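Local coordinates for protein NS6 protease (PDB 4ASH) that probably cleaves the norovirus polyprotein as a trypsin-like cysteine protease during viral replication, at residues R44-G47 and D48-V51. The protein carries 1 engineered substitution. Sequence-based numbering, arbitrary orientation.
Sequences RKPG and DFTV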
ATOM      1  N   ARG A  44       6.859 -13.089  15.555  1.00 21.43           N
ATOM      2  CA  ARG A  44       8.259 -13.135  15.145  1.00 21.96           C
ATOM      3  C   ARG A  44       9.063 -11.993  15.766  1.00 29.20           C
ATOM      4  O   ARG A  44       8.617 -10.847  15.792  1.00 30.29           O
ATOM      5  CB  ARG A  44       8.365 -13.090  13.616  1.00 21.98           C
ATOM      6  CG  ARG A  44       7.558 -14.168  12.912  1.00 21.10           C
ATOM      7  CD  ARG A  44       8.221 -15.557  13.011  1.00 25.83           C
ATOM      8  NE  ARG A  44       7.414 -16.564  12.330  1.00 27.45           N
ATOM      9  CZ  ARG A  44       7.535 -16.874  11.039  1.00 21.07           C
ATOM     10  NH1 ARG A  44       8.448 -16.268  10.281  1.00 23.21           N
ATOM     11  NH2 ARG A  44       6.735 -17.788  10.510  1.00 26.58           N
ATOM     12  N   LYS A  45      10.254 -12.305  16.263  1.00 27.81           N
ATOM     13  CA  LYS A  45      11.099 -11.288  16.877  1.00 28.63           C
ATOM     14  C   LYS A  45      11.981 -10.600  15.845  1.00 29.07           C
ATOM     15  O   LYS A  45      12.305 -11.185  14.811  1.00 29.65           O
ATOM     16  CB  LYS A  45      11.979 -11.906  17.966  1.00 35.24           C
ATOM     17  CG  LYS A  45      11.229 -12.551  19.122  1.00 46.93           C
ATOM     18  CD  LYS A  45      12.214 -13.190  20.091  1.00 58.05           C
ATOM     19  CE  LYS A  45      11.512 -13.924  21.218  1.00 65.53           C
ATOM     20  NZ  LYS A  45      12.489 -14.646  22.084  1.00 67.70           N
ATOM     21  N   PRO A  46      12.372  -9.347  16.118  1.00 27.77           N
ATOM     22  CA  PRO A  46      13.354  -8.668  15.273  1.00 28.56           C
ATOM     23  C   PRO A  46      14.536  -9.606  15.078  1.00 29.23           C
ATOM     24  O   PRO A  46      14.940 -10.292  16.019  1.00 32.32           O
ATOM     25  CB  PRO A  46      13.748  -7.460  16.116  1.00 32.20           C
ATOM     26  CG  PRO A  46      12.489  -7.140  16.870  1.00 37.33           C
ATOM     27  CD  PRO A  46      11.879  -8.479  17.202  1.00 33.96           C
ATOM     28  N   GLY A  47      15.062  -9.660  13.863  1.00 30.51           N
ATOM     29  CA  GLY A  47      16.084 -10.638  13.539  1.00 32.93           C
ATOM     30  C   GLY A  47      15.530 -11.817  12.758  1.00 35.83           C
ATOM     31  O   GLY A  47      16.253 -12.441  11.986  1.00 35.63           O
ATOM     32  N   ASP A  48      14.249 -12.133  12.971  1.00 29.64           N
ATOM     33  CA  ASP A  48      13.560 -13.154  12.179  1.00 30.96           C
ATOM     34  C   ASP A  48      13.024 -12.505  10.917  1.00 27.06           C
ATOM     35  O   ASP A  48      12.499 -13.168  10.023  1.00 30.00           O
ATOM     36  CB  ASP A  48      12.391 -13.762  12.949  1.00 34.44           C
ATOM     37  CG  ASP A  48      12.834 -14.546  14.162  1.00 45.17           C
ATOM     38  OD1 ASP A  48      13.896 -15.200  14.105  1.00 42.94           O
ATOM     39  OD2 ASP A  48      12.107 -14.506  15.175  1.00 53.18           O
ATOM     40  N   PHE A  49      13.150 -11.190  10.858  1.00 22.71           N
ATOM     41  CA  PHE A  49      12.719 -10.454   9.692  1.00 22.07           C
ATOM     42  C   PHE A  49      13.599  -9.229   9.503  1.00 24.27           C
ATOM     43  O   PHE A  49      14.256  -8.774  10.444  1.00 28.33           O
ATOM     44  CB  PHE A  49      11.235 -10.052   9.811  1.00 24.60           C
ATOM     45  CG  PHE A  49      10.928  -9.173  10.993  1.00 23.06           C
ATOM     46  CD1 PHE A  49      11.057  -7.794  10.904  1.00 25.34           C
ATOM     47  CD2 PHE A  49      10.493  -9.725  12.191  1.00 24.10           C
ATOM     48  CE1 PHE A  49      10.767  -6.980  11.986  1.00 26.81           C
ATOM     49  CE2 PHE A  49      10.200  -8.912  13.278  1.00 25.69           C
ATOM     50  CZ  PHE A  49      10.341  -7.544  13.175  1.00 22.06           C
ATOM     51  N   THR A  50      13.627  -8.712   8.280  1.00 23.66           N
ATOM     52  CA  THR A  50      14.306  -7.465   7.995  1.00 24.56           C
ATOM     53  C   THR A  50      13.281  -6.450   7.526  1.00 26.70           C
ATOM     54  O   THR A  50      12.201  -6.815   7.047  1.00 28.39           O
ATOM     55  CB  THR A  50      15.381  -7.631   6.916  1.00 27.50           C
ATOM     56  OG1 THR A  50      14.774  -8.069   5.697  1.00 39.94           O
ATOM     57  CG2 THR A  50      16.421  -8.649   7.354  1.00 26.06           C
ATOM     58  N   VAL A  51      13.610  -5.177   7.685  1.00 22.21           N
ATOM     59  CA  VAL A  51      12.669  -4.122   7.353  1.00 23.25           C
ATOM     60  C   VAL A  51      13.366  -3.121   6.465  1.00 29.37           C
ATOM     61  O   VAL A  51      14.514  -2.738   6.719  1.00 32.27           O
ATOM     62  CB  VAL A  51      12.146  -3.406   8.606  1.00 31.60           C
ATOM     63  CG1 VAL A  51      11.114  -2.372   8.214  1.00 33.05           C
ATOM     64  CG2 VAL A  51      11.543  -4.407   9.581  1.00 34.08           C
TER
HETATM   65  O   HOH W   1      11.203 -15.491   9.985  1.00 30.84           O
HETATM   66  O   HOH W   2      14.408  -7.173  12.638  1.00 36.01           O
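The ring of Phe-49 lies beside the type II beta turn formed by Lys-45 to Asp-48, which leads into strand 49-54 of the trypsin-like fold. A water sits above one face, offset toward the rim, while the carbonyl O of Arg-44 and CG2 of Val-51 lie at the edge. Arg-44 O is 3.5 Å from Phe-49 CE2, where the weakly positive rim of an aromatic ring suits a carbonyl oxygen. With chi1 at 60°, CG stands between the backbone N and the carbonyl carbon, bringing the ring back toward the turn, and CZ comes 3.8 Å from Pro-46 CA. Phe-62 and Ile-41 also touch this buried side chain.

Asp-48 N closes the turn on Lys-45 O. The Asp-48 carboxylate returns the grip: its OD2 accepts Lys-45 N at 3.1 Å, on the anti side, somewhat out of the carboxylate plane, with a bent N-H...O, so backbone and side chain of one residue both hold Lys-45. Pro-46 suits position i+1 because its ring already restricts phi (-49°), and Gly-47 suits position i+2, where positive phi with Pro-46 O close by fits a residue lacking a side chain. Arg-44 bends at chi2 (-75°); its NH1 bonds Ser-64 O and NH2 Ala-65 O, tying the residue just before the turn to the chain just beyond strand 57-62. The water near the rim of the Phe-49 face accepts from Gly-47 N at 2.8 Å and donates to Phe-49 O at 2.7 Å.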